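Local coordinates for protein leucine aminopeptidase (PDB 5GNE) that is a zinc-dependent aminopeptidase of the M28 family that probably removes residues, leucine among them, from the N termini of peptides, at residues 297-300 with 305-308; 212-217 with 360-365; 81-86 with 311-316. All coordinates share one frame; numbering follows the deposited sequence.

Contact 1: 297-300 with 305-308; sequences LLTR and PVGY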
ATOM      1  N   LEU A 297     -11.748 -11.883 -10.783  1.00 51.04           N
ATOM      2  CA  LEU A 297     -11.291 -12.805  -9.755  1.00 46.11           C
ATOM      3  C   LEU A 297     -12.307 -12.790  -8.621  1.00 51.37           C
ATOM      4  O   LEU A 297     -12.697 -13.843  -8.094  1.00 51.59           O
ATOM      5  CB  LEU A 297      -9.885 -12.441  -9.259  1.00 41.57           C
ATOM      6  CG  LEU A 297      -8.661 -12.495 -10.213  1.00 43.21           C
ATOM      7  CD1 LEU A 297      -7.459 -11.889  -9.513  1.00 33.33           C
ATOM      8  CD2 LEU A 297      -8.309 -13.886 -10.717  1.00 41.39           C
ATOM      9  N   LEU A 298     -12.783 -11.592  -8.287  1.00 49.90           N
ATOM     10  CA  LEU A 298     -13.780 -11.456  -7.225  1.00 44.42           C
ATOM     11  C   LEU A 298     -15.066 -12.204  -7.565  1.00 55.46           C
ATOM     12  O   LEU A 298     -15.617 -12.948  -6.742  1.00 68.29           O
ATOM     13  CB  LEU A 298     -14.084  -9.982  -6.965  1.00 48.20           C
ATOM     14  CG  LEU A 298     -13.115  -9.226  -6.043  1.00 46.94           C
ATOM     15  CD1 LEU A 298     -13.526  -7.773  -5.872  1.00 50.06           C
ATOM     16  CD2 LEU A 298     -13.020  -9.916  -4.690  1.00 38.74           C
ATOM     17  N   THR A 299     -15.546 -12.018  -8.782  1.00 50.29           N
ATOM     18  CA  THR A 299     -16.758 -12.688  -9.194  1.00 58.84           C
ATOM     19  C   THR A 299     -16.553 -14.200  -9.328  1.00 60.40           C
ATOM     20  O   THR A 299     -17.316 -14.993  -8.753  1.00 52.13           O
ATOM     21  CB  THR A 299     -17.293 -12.083 -10.499  1.00 52.60           C
ATOM     22  OG1 THR A 299     -17.786 -10.768 -10.209  1.00 65.78           O
ATOM     23  CG2 THR A 299     -18.446 -12.915 -11.043  1.00 51.44           C
ATOM     24  N   ARG A 300     -15.513 -14.597 -10.056  1.00 58.13           N
ATOM     25  CA  ARG A 300     -15.288 -16.011 -10.327  1.00 60.47           C
ATOM     26  C   ARG A 300     -14.877 -16.812  -9.094  1.00 55.69           C
ATOM     27  O   ARG A 300     -15.314 -17.943  -8.927  1.00 60.68           O
ATOM     28  CB  ARG A 300     -14.232 -16.180 -11.413  1.00 67.48           C
ATOM     29  CG  ARG A 300     -13.881 -17.618 -11.667  1.00 77.77           C
ATOM     30  CD  ARG A 300     -13.673 -17.878 -13.134  1.00 87.20           C
ATOM     31  NE  ARG A 300     -13.705 -19.307 -13.406  1.00 95.36           N
ATOM     32  CZ  ARG A 300     -13.556 -19.833 -14.613  1.00105.19           C
ATOM     33  NH1 ARG A 300     -13.355 -19.036 -15.657  1.00103.15           N
ATOM     34  NH2 ARG A 300     -13.600 -21.153 -14.773  1.00109.91           N
ATOM     35  N   PRO A 305     -19.932  -9.450  -4.479  1.00 64.05           N
ATOM     36  CA  PRO A 305     -20.355  -8.343  -5.348  1.00 60.55           C
ATOM     37  C   PRO A 305     -19.188  -7.391  -5.569  1.00 62.90           C
ATOM     38  O   PRO A 305     -18.435  -7.106  -4.632  1.00 61.70           O
ATOM     39  CB  PRO A 305     -21.481  -7.658  -4.566  1.00 53.96           C
ATOM     40  CG  PRO A 305     -21.841  -8.582  -3.494  1.00 57.51           C
ATOM     41  CD  PRO A 305     -20.676  -9.472  -3.208  1.00 59.40           C
ATOM     42  N   VAL A 306     -19.023  -6.908  -6.791  1.00 66.12           N
ATOM     43  CA  VAL A 306     -17.916  -6.006  -7.091  1.00 57.32           C
ATOM     44  C   VAL A 306     -18.384  -4.565  -7.192  1.00 59.99           C
ATOM     45  O   VAL A 306     -19.136  -4.228  -8.103  1.00 69.81           O
ATOM     46  CB  VAL A 306     -17.253  -6.368  -8.401  1.00 51.85           C
ATOM     47  CG1 VAL A 306     -16.104  -5.401  -8.684  1.00 60.37           C
ATOM     48  CG2 VAL A 306     -16.782  -7.811  -8.372  1.00 50.26           C
ATOM     49  N   GLY A 307     -17.968  -3.724  -6.252  1.00 62.48           N
ATOM     50  CA  GLY A 307     -18.213  -2.292  -6.346  1.00 55.68           C
ATOM     51  C   GLY A 307     -17.047  -1.454  -6.867  1.00 58.61           C
ATOM     52  O   GLY A 307     -15.938  -1.954  -7.077  1.00 66.30           O
ATOM     53  N   TYR A 308     -17.307  -0.174  -7.103  1.00 60.84           N
ATOM     54  CA  TYR A 308     -16.281   0.760  -7.551  1.00 59.42           C
ATOM     55  C   TYR A 308     -16.334   2.053  -6.739  1.00 69.28           C
ATOM     56  O   TYR A 308     -17.391   2.482  -6.285  1.00 74.83           O
ATOM     57  CB  TYR A 308     -16.416   1.046  -9.049  1.00 51.47           C
ATOM     58  CG  TYR A 308     -16.079  -0.166  -9.890  1.00 58.28           C
ATOM     59  CD1 TYR A 308     -17.075  -1.044 -10.310  1.00 61.03           C
ATOM     60  CD2 TYR A 308     -14.765  -0.445 -10.250  1.00 49.92           C
ATOM     61  CE1 TYR A 308     -16.769  -2.168 -11.066  1.00 68.60           C
ATOM     62  CE2 TYR A 308     -14.449  -1.560 -11.006  1.00 57.65           C
ATOM     63  CZ  TYR A 308     -15.448  -2.423 -11.411  1.00 69.55           C
ATOM     64  OH  TYR A 308     -15.125  -3.532 -12.165  1.00 67.55           O
TER
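Val306, at the start of the edge strand 306-309, packs against Leu298 and Thr299 near the end of helix 288-302, the helix of a beta-alpha-beta unit that begins with strand 279-282. The CB atoms of Leu298 and Val306 point toward the opposite segment, and the two side chains run at a slant to each other. One methyl does most of the touching. CG2 of Val306, placed beside its own backbone N because CG1 takes the position opposite that nitrogen (chi1 180°), reaches CB of Leu298 at 3.7 Å. Branch CD1 of Leu298 lies a little farther from the same methyl, at 4.1 Å. Thr299 comes to it nearly at a right angle and with its hydroxyl end, a van der Waals approach at the more exposed margin of the contact. The buried Leu298 also rests on Ile279 of the neighbouring strand, while Val306 touches Leu281 and Ala295. This packing joins the end of helix 288-302 to the start of strand 306-309 as the helix-to-strand return of the unit, far from the zinc site, and CG2 of Val306 sits 3.6 Å from OG1 of Thr299.

Contact 2: 212-217 with 360-365; sequences ELEMAR and NFTKLG
Met215 of helix 202-221 reaches across to Thr362 and Gly365 of helix 355-373, two helices of the M28 peptidase domain whose local axes approach to 9.2 Å and cross at -49°. Its CB points toward the partner helix, and with CG turned opposite the carbonyl carbon (chi1 -78°) the chain runs out in that direction. CG is the first atom to touch, 4.0 Å from CG2 of Thr362, and the two side chains slide past each other in opposite directions. SD comes next, 3.8 Å from CA of Gly365. A bend at the last torsion then lays the terminal CE over the glycine backbone, 3.5 Å from CA of Gly365. Since Gly365 has no side chain, the thioether can lie directly against its main chain.

Beside the methionine, CG of Glu214 packs on CG2 of Thr362 at 3.8 Å. Thr362 turns this methyl to the interface, while its hydroxyl bonds back to the carbonyl oxygen of Met358 in its own helix. The carboxylate of Glu214 bends away at chi2 and is held side-on by Arg217: NE gives a nearly straight bond of 2.9 Å to OE1 of Glu214, and NH2 forms a salt bridge of 2.6 Å with OE2 of Glu214. OE2 also accepts a hydrogen bond from the backbone N of Asp110, which lies just before helix 111-123; Ile114 of that helix touches both Glu214 and Thr362. The crossing itself therefore relies on methyl, methylene and thioether packing, while the buried charge of Glu214 is probably balanced by the guanidinium within its own helix.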
ATOM      1  N   GLU A 212      -1.699  -9.742   3.674  1.00 32.90           N
ATOM      2  CA  GLU A 212      -0.585 -10.146   2.826  1.00 42.43           C
ATOM      3  C   GLU A 212       0.328 -11.098   3.561  1.00 36.79           C
ATOM      4  O   GLU A 212       0.969 -11.949   2.919  1.00 41.07           O
ATOM      5  CB  GLU A 212       0.184  -8.928   2.278  1.00 44.00           C
ATOM      6  CG  GLU A 212       1.033  -8.157   3.260  1.00 41.97           C
ATOM      7  CD  GLU A 212       1.891  -7.088   2.570  1.00 48.79           C
ATOM      8  OE1 GLU A 212       2.101  -7.157   1.335  1.00 50.58           O
ATOM      9  OE2 GLU A 212       2.323  -6.147   3.262  1.00 44.15           O
ATOM     10  N   LEU A 213       0.404 -10.973   4.884  1.00 33.84           N
ATOM     11  CA  LEU A 213       1.204 -11.924   5.663  1.00 37.95           C
ATOM     12  C   LEU A 213       0.619 -13.315   5.546  1.00 40.31           C
ATOM     13  O   LEU A 213       1.352 -14.271   5.306  1.00 51.97           O
ATOM     14  CB  LEU A 213       1.289 -11.520   7.131  1.00 43.93           C
ATOM     15  CG  LEU A 213       2.620 -10.840   7.461  1.00 53.59           C
ATOM     16  CD1 LEU A 213       2.614 -10.337   8.881  1.00 61.55           C
ATOM     17  CD2 LEU A 213       3.812 -11.787   7.230  1.00 49.93           C
ATOM     18  N   GLU A 214      -0.704 -13.425   5.642  1.00 39.21           N
ATOM     19  CA  GLU A 214      -1.365 -14.713   5.405  1.00 40.47           C
ATOM     20  C   GLU A 214      -1.162 -15.229   3.968  1.00 41.51           C
ATOM     21  O   GLU A 214      -0.980 -16.438   3.740  1.00 43.47           O
ATOM     22  CB  GLU A 214      -2.858 -14.627   5.738  1.00 40.25           C
ATOM     23  CG  GLU A 214      -3.623 -15.952   5.614  1.00 46.65           C
ATOM     24  CD  GLU A 214      -3.026 -17.113   6.422  1.00 53.35           C
ATOM     25  OE1 GLU A 214      -2.213 -16.871   7.344  1.00 61.58           O
ATOM     26  OE2 GLU A 214      -3.391 -18.278   6.144  1.00 54.20           O
ATOM     27  N   MET A 215      -1.250 -14.330   3.001  1.00 38.28           N
ATOM     28  CA  MET A 215      -0.976 -14.700   1.609  1.00 42.21           C
ATOM     29  C   MET A 215       0.409 -15.329   1.476  1.00 41.03           C
ATOM     30  O   MET A 215       0.562 -16.420   0.908  1.00 43.56           O
ATOM     31  CB  MET A 215      -1.090 -13.482   0.721  1.00 38.13           C
ATOM     32  CG  MET A 215      -2.540 -13.118   0.418  1.00 35.82           C
ATOM     33  SD  MET A 215      -2.566 -11.446  -0.233  1.00 57.50           S
ATOM     34  CE  MET A 215      -1.654 -11.729  -1.750  1.00 49.24           C
ATOM     35  N   ALA A 216       1.400 -14.678   2.081  1.00 40.48           N
ATOM     36  CA  ALA A 216       2.775 -15.194   2.089  1.00 45.42           C
ATOM     37  C   ALA A 216       2.842 -16.565   2.738  1.00 41.14           C
ATOM     38  O   ALA A 216       3.530 -17.458   2.260  1.00 47.42           O
ATOM     39  CB  ALA A 216       3.726 -14.228   2.802  1.00 44.76           C
ATOM     40  N   ARG A 217       2.131 -16.739   3.833  1.00 42.18           N
ATOM     41  CA  ARG A 217       2.224 -17.992   4.543  1.00 49.80           C
ATOM     42  C   ARG A 217       1.533 -19.129   3.798  1.00 54.87           C
ATOM     43  O   ARG A 217       2.057 -20.240   3.721  1.00 56.90           O
ATOM     44  CB  ARG A 217       1.575 -17.850   5.912  1.00 55.43           C
ATOM     45  CG  ARG A 217       1.663 -19.103   6.785  1.00 63.74           C
ATOM     46  CD  ARG A 217       0.712 -19.011   7.985  1.00 53.74           C
ATOM     47  NE  ARG A 217      -0.659 -19.271   7.556  1.00 59.69           N
ATOM     48  CZ  ARG A 217      -1.105 -20.469   7.179  1.00 54.94           C
ATOM     49  NH1 ARG A 217      -0.294 -21.516   7.208  1.00 49.06           N
ATOM     50  NH2 ARG A 217      -2.364 -20.622   6.784  1.00 58.79           N
ATOM     51  N   ASN A 360     -11.830 -12.639   2.775  1.00 53.27           N
ATOM     52  CA  ASN A 360     -12.132 -12.440   1.354  1.00 50.25           C
ATOM     53  C   ASN A 360     -11.004 -11.704   0.602  1.00 54.67           C
ATOM     54  O   ASN A 360     -10.665 -12.088  -0.515  1.00 54.28           O
ATOM     55  CB  ASN A 360     -13.466 -11.715   1.171  1.00 49.24           C
ATOM     56  CG  ASN A 360     -14.687 -12.644   1.388  1.00 57.84           C
ATOM     57  OD1 ASN A 360     -14.580 -13.882   1.311  1.00 57.35           O
ATOM     58  ND2 ASN A 360     -15.850 -12.041   1.640  1.00 44.23           N
ATOM     59  N   PHE A 361     -10.417 -10.664   1.202  1.00 48.47           N
ATOM     60  CA  PHE A 361      -9.230 -10.024   0.608  1.00 42.21           C
ATOM     61  C   PHE A 361      -8.053 -10.996   0.489  1.00 38.11           C
ATOM     62  O   PHE A 361      -7.322 -10.972  -0.504  1.00 42.23           O
ATOM     63  CB  PHE A 361      -8.793  -8.809   1.418  1.00 46.28           C
ATOM     64  CG  PHE A 361      -9.616  -7.582   1.171  1.00 49.53           C
ATOM     65  CD1 PHE A 361     -10.741  -7.323   1.937  1.00 52.38           C
ATOM     66  CD2 PHE A 361      -9.276  -6.695   0.163  1.00 47.31           C
ATOM     67  CE1 PHE A 361     -11.527  -6.192   1.711  1.00 58.16           C
ATOM     68  CE2 PHE A 361     -10.048  -5.554  -0.062  1.00 50.74           C
ATOM     69  CZ  PHE A 361     -11.177  -5.304   0.714  1.00 48.29           C
ATOM     70  N   THR A 362      -7.886 -11.880   1.468  1.00 39.51           N
ATOM     71  CA  THR A 362      -6.876 -12.931   1.320  1.00 45.26           C
ATOM     72  C   THR A 362      -7.171 -13.851   0.147  1.00 43.26           C
ATOM     73  O   THR A 362      -6.271 -14.165  -0.636  1.00 42.16           O
ATOM     74  CB  THR A 362      -6.741 -13.781   2.610  1.00 38.17           C
ATOM     75  OG1 THR A 362      -6.565 -12.894   3.709  1.00 38.46           O
ATOM     76  CG2 THR A 362      -5.539 -14.689   2.544  1.00 33.46           C
ATOM     77  N   LYS A 363      -8.438 -14.239  -0.008  1.00 48.33           N
ATOM     78  CA  LYS A 363      -8.826 -15.026  -1.174  1.00 40.36           C
ATOM     79  C   LYS A 363      -8.460 -14.288  -2.452  1.00 39.81           C
ATOM     80  O   LYS A 363      -7.784 -14.850  -3.331  1.00 41.95           O
ATOM     81  CB  LYS A 363     -10.312 -15.347  -1.156  1.00 40.26           C
ATOM     82  CG  LYS A 363     -10.690 -16.418  -0.151  1.00 50.75           C
ATOM     83  CD  LYS A 363     -12.189 -16.700  -0.109  1.00 49.56           C
ATOM     84  CE  LYS A 363     -12.452 -17.923   0.770  1.00 49.01           C
ATOM     85  NZ  LYS A 363     -13.859 -18.109   1.134  1.00 57.43           N
ATOM     86  N   LEU A 364      -8.879 -13.027  -2.540  1.00 37.30           N
ATOM     87  CA  LEU A 364      -8.608 -12.235  -3.725  1.00 39.81           C
ATOM     88  C   LEU A 364      -7.133 -12.185  -4.046  1.00 40.50           C
ATOM     89  O   LEU A 364      -6.737 -12.499  -5.149  1.00 42.63           O
ATOM     90  CB  LEU A 364      -9.140 -10.818  -3.551  1.00 42.56           C
ATOM     91  CG  LEU A 364      -8.801  -9.907  -4.732  1.00 47.09           C
ATOM     92  CD1 LEU A 364      -9.383 -10.448  -6.018  1.00 38.52           C
ATOM     93  CD2 LEU A 364      -9.324  -8.502  -4.452  1.00 51.28           C
ATOM     94  N   GLY A 365      -6.324 -11.833  -3.053  1.00 45.59           N
ATOM     95  CA  GLY A 365      -4.879 -11.849  -3.173  1.00 36.90           C
ATOM     96  C   GLY A 365      -4.292 -13.148  -3.698  1.00 40.12           C
ATOM     97  O   GLY A 365      -3.398 -13.143  -4.566  1.00 41.27           O
TER

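Contact 3: 81-86 with 311-316; sequences KLTSYH and CGYACS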
ATOM      1  N   LYS A  81       3.793  15.793 -14.362  1.00 34.55           N
ATOM      2  CA  LYS A  81       3.831  14.355 -14.523  1.00 45.96           C
ATOM      3  C   LYS A  81       3.456  13.600 -13.244  1.00 43.33           C
ATOM      4  O   LYS A  81       2.976  12.476 -13.329  1.00 45.59           O
ATOM      5  CB  LYS A  81       5.228  13.919 -15.012  1.00 50.73           C
ATOM      6  CG  LYS A  81       5.206  13.090 -16.314  1.00 71.45           C
ATOM      7  CD  LYS A  81       4.948  13.944 -17.580  1.00 82.71           C
ATOM      8  CE  LYS A  81       5.233  13.167 -18.880  1.00 87.17           C
ATOM      9  NZ  LYS A  81       4.171  13.355 -19.919  1.00 90.85           N
ATOM     10  N   LEU A  82       3.632  14.213 -12.072  1.00 40.96           N
ATOM     11  CA  LEU A  82       3.219  13.571 -10.819  1.00 35.45           C
ATOM     12  C   LEU A  82       1.755  13.917 -10.446  1.00 42.18           C
ATOM     13  O   LEU A  82       1.283  13.498  -9.388  1.00 42.49           O
ATOM     14  CB  LEU A  82       4.144  13.965  -9.661  1.00 33.68           C
ATOM     15  CG  LEU A  82       5.650  13.677  -9.759  1.00 43.96           C
ATOM     16  CD1 LEU A  82       6.374  13.947  -8.443  1.00 29.94           C
ATOM     17  CD2 LEU A  82       5.922  12.252 -10.231  1.00 46.88           C
ATOM     18  N   THR A  83       1.043  14.672 -11.289  1.00 41.97           N
ATOM     19  CA  THR A  83      -0.365  14.966 -10.986  1.00 47.11           C
ATOM     20  C   THR A  83      -1.311  14.586 -12.128  1.00 45.40           C
ATOM     21  O   THR A  83      -2.467  14.938 -12.124  1.00 54.18           O
ATOM     22  CB  THR A  83      -0.590  16.454 -10.656  1.00 39.34           C
ATOM     23  OG1 THR A  83      -0.187  17.258 -11.765  1.00 46.57           O
ATOM     24  CG2 THR A  83       0.212  16.862  -9.442  1.00 42.11           C
ATOM     25  N   SER A  84      -0.801  13.840 -13.092  1.00 56.29           N
ATOM     26  CA  SER A  84      -1.586  13.349 -14.203  1.00 45.76           C
ATOM     27  C   SER A  84      -1.168  11.938 -14.503  1.00 51.04           C
ATOM     28  O   SER A  84      -0.050  11.558 -14.206  1.00 68.60           O
ATOM     29  CB  SER A  84      -1.371  14.243 -15.418  1.00 50.84           C
ATOM     30  OG  SER A  84      -0.009  14.203 -15.803  1.00 57.24           O
ATOM     31  N   TYR A  85      -2.044  11.156 -15.110  1.00 65.94           N
ATOM     32  CA  TYR A  85      -1.645   9.826 -15.545  1.00 76.48           C
ATOM     33  C   TYR A  85      -2.242   9.442 -16.874  1.00 65.12           C
ATOM     34  O   TYR A  85      -3.359   9.805 -17.188  1.00 67.80           O
ATOM     35  CB  TYR A  85      -2.005   8.771 -14.483  1.00 85.69           C
ATOM     36  CG  TYR A  85      -3.488   8.549 -14.256  1.00104.23           C
ATOM     37  CD1 TYR A  85      -4.211   7.605 -14.990  1.00111.72           C
ATOM     38  CD2 TYR A  85      -4.164   9.277 -13.286  1.00115.33           C
ATOM     39  CE1 TYR A  85      -5.581   7.406 -14.763  1.00115.24           C
ATOM     40  CE2 TYR A  85      -5.528   9.088 -13.050  1.00117.81           C
ATOM     41  CZ  TYR A  85      -6.232   8.155 -13.787  1.00112.90           C
ATOM     42  OH  TYR A  85      -7.580   7.980 -13.539  1.00101.00           O
ATOM     43  N   HIS A  86      -1.476   8.691 -17.651  1.00 68.58           N
ATOM     44  CA  HIS A  86      -1.977   8.160 -18.895  1.00 68.92           C
ATOM     45  C   HIS A  86      -2.104   6.627 -18.798  1.00 69.99           C
ATOM     46  O   HIS A  86      -1.203   5.930 -18.334  1.00 63.28           O
ATOM     47  CB  HIS A  86      -1.051   8.573 -20.041  1.00 74.87           C
ATOM     48  CG  HIS A  86      -0.947  10.057 -20.227  1.00 84.07           C
ATOM     49  ND1 HIS A  86      -0.084  10.834 -19.485  1.00 92.29           N
ATOM     50  CD2 HIS A  86      -1.586  10.904 -21.069  1.00 91.88           C
ATOM     51  CE1 HIS A  86      -0.198  12.097 -19.857  1.00 94.63           C
ATOM     52  NE2 HIS A  86      -1.104  12.166 -20.817  1.00 97.68           N
ATOM     53  N   CYS A 311     -10.928   8.025  -5.356  1.00 68.81           N
ATOM     54  CA  CYS A 311     -10.061   8.505  -4.277  1.00 65.54           C
ATOM     55  C   CYS A 311      -9.563   9.919  -4.541  1.00 67.11           C
ATOM     56  O   CYS A 311      -9.548  10.378  -5.674  1.00 73.62           O
ATOM     57  CB  CYS A 311      -8.851   7.566  -4.073  1.00 60.93           C
ATOM     58  SG  CYS A 311      -8.052   7.835  -2.482  1.00157.59           S
ATOM     59  N   GLY A 312      -9.152  10.602  -3.480  1.00 69.70           N
ATOM     60  CA  GLY A 312      -8.443  11.863  -3.604  1.00 77.01           C
ATOM     61  C   GLY A 312      -7.042  11.702  -4.197  1.00 65.00           C
ATOM     62  O   GLY A 312      -6.594  10.594  -4.511  1.00 53.95           O
ATOM     63  N   TYR A 313      -6.345  12.825  -4.324  1.00 49.98           N
ATOM     64  CA  TYR A 313      -4.956  12.857  -4.771  1.00 43.87           C
ATOM     65  C   TYR A 313      -4.030  12.133  -3.794  1.00 44.40           C
ATOM     66  O   TYR A 313      -4.225  12.219  -2.582  1.00 53.23           O
ATOM     67  CB  TYR A 313      -4.494  14.319  -4.939  1.00 47.13           C
ATOM     68  CG  TYR A 313      -3.052  14.442  -5.366  1.00 46.46           C
ATOM     69  CD1 TYR A 313      -2.628  13.896  -6.564  1.00 45.58           C
ATOM     70  CD2 TYR A 313      -2.111  15.061  -4.554  1.00 37.59           C
ATOM     71  CE1 TYR A 313      -1.319  13.965  -6.955  1.00 52.10           C
ATOM     72  CE2 TYR A 313      -0.797  15.144  -4.938  1.00 47.11           C
ATOM     73  CZ  TYR A 313      -0.407  14.590  -6.142  1.00 46.46           C
ATOM     74  OH  TYR A 313       0.889  14.654  -6.553  1.00 52.28           O
ATOM     75  N   ALA A 314      -3.018  11.445  -4.317  1.00 48.02           N
ATOM     76  CA  ALA A 314      -1.984  10.797  -3.484  1.00 46.23           C
ATOM     77  C   ALA A 314      -2.665   9.928  -2.435  1.00 43.06           C
ATOM     78  O   ALA A 314      -2.346   9.937  -1.248  1.00 39.08           O
ATOM     79  CB  ALA A 314      -1.083  11.828  -2.834  1.00 34.84           C
ATOM     80  N   CYS A 315      -3.645   9.204  -2.925  1.00 40.60           N
ATOM     81  CA  CYS A 315      -4.520   8.385  -2.131  1.00 45.44           C
ATOM     82  C   CYS A 315      -3.782   7.340  -1.296  1.00 50.31           C
ATOM     83  O   CYS A 315      -4.009   7.209  -0.080  1.00 46.20           O
ATOM     84  CB  CYS A 315      -5.493   7.717  -3.076  1.00 47.25           C
ATOM     85  SG  CYS A 315      -6.599   6.452  -2.197  1.00 63.75           S
ATOM     86  N   SER A 316      -2.885   6.601  -1.940  1.00 39.06           N
ATOM     87  CA  SER A 316      -2.200   5.540  -1.235  1.00 35.90           C
ATOM     88  C   SER A 316      -1.009   5.074  -2.047  1.00 33.29           C
ATOM     89  O   SER A 316      -0.766   5.599  -3.138  1.00 41.05           O
ATOM     90  CB  SER A 316      -3.163   4.383  -0.957  1.00 37.92           C
ATOM     91  OG  SER A 316      -2.596   3.479  -0.028  1.00 46.21           O
TER
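The hydroxyl of Tyr313 donates a hydrogen bond to the backbone carbonyl oxygen of Leu82, with OH of Tyr313 3.1 Å from O of Leu82. The donor stands above the carbonyl plane, 44° out of it, and the angle at the oxygen is 135°. Relative to the tyrosine, that oxygen lies at the ring edge, close to the ring plane, on the side of CE1. The second touch comes from Thr83, whose CG2 is 3.7 Å from OH of Tyr313 and approaches the ring obliquely.

CG of Tyr313 is extended opposite its backbone N (chi1 178°), which carries the phenol out from the 311-316 loop to the other segment. In Thr83 the methyl lies opposite the carbonyl carbon and meets the tyrosine, and OG1 bonds to the carbonyl oxygen of Leu79 in the preceding helix. One face of the Tyr313 ring rests on CB of its neighbour Ala314, 3.8 Å above the plane and offset toward the rim. The loop carrying the ring is tied by the disulfide between Cys311 and Cys315, their SG atoms 2.0 Å apart.

Farther along the same loop, OG of Ser316 bonds to the carboxylate of the zinc ligand Asp266 and to Gln264, so this short segment runs from the interface to the second shell of the metal site. The Tyr313 side chain itself stays about 13 Å from a bound zinc.

The contact joins the N-terminal part, through the loop that follows helix 75-81, to the M28 peptidase region, through the loop between strand 306-309 and helix 318-323. The small antiparallel N-terminal sheet adjoins it: Ile11 of strand 8-13 and Leu59 of strand 59-60 touch both Leu82 and Tyr313, and the Tyr313 ring also meets Phe33 of strand 33-38.

From the N terminus, the chain first passes residues 81-86, which open the long loop that contact 3 closes at 311-316. Within that span comes 212-217, whose partner 360-365 lies beyond 316, so contacts 2 and 3 cross along the sequence. Contact 1 closes the shortest loop, with four residues between its segments, and falls inside both larger ones. Contacts 1 and 2 meet in space through Leu364, which packs on Leu297 and Leu298, joining helices 288-302 and 355-373. Contact 3 lies across the chain's centre from contact 2 and ties the N-terminal region to the peptidase domain; its second segment, 311-316, follows shortly after the edge strand of contact 1.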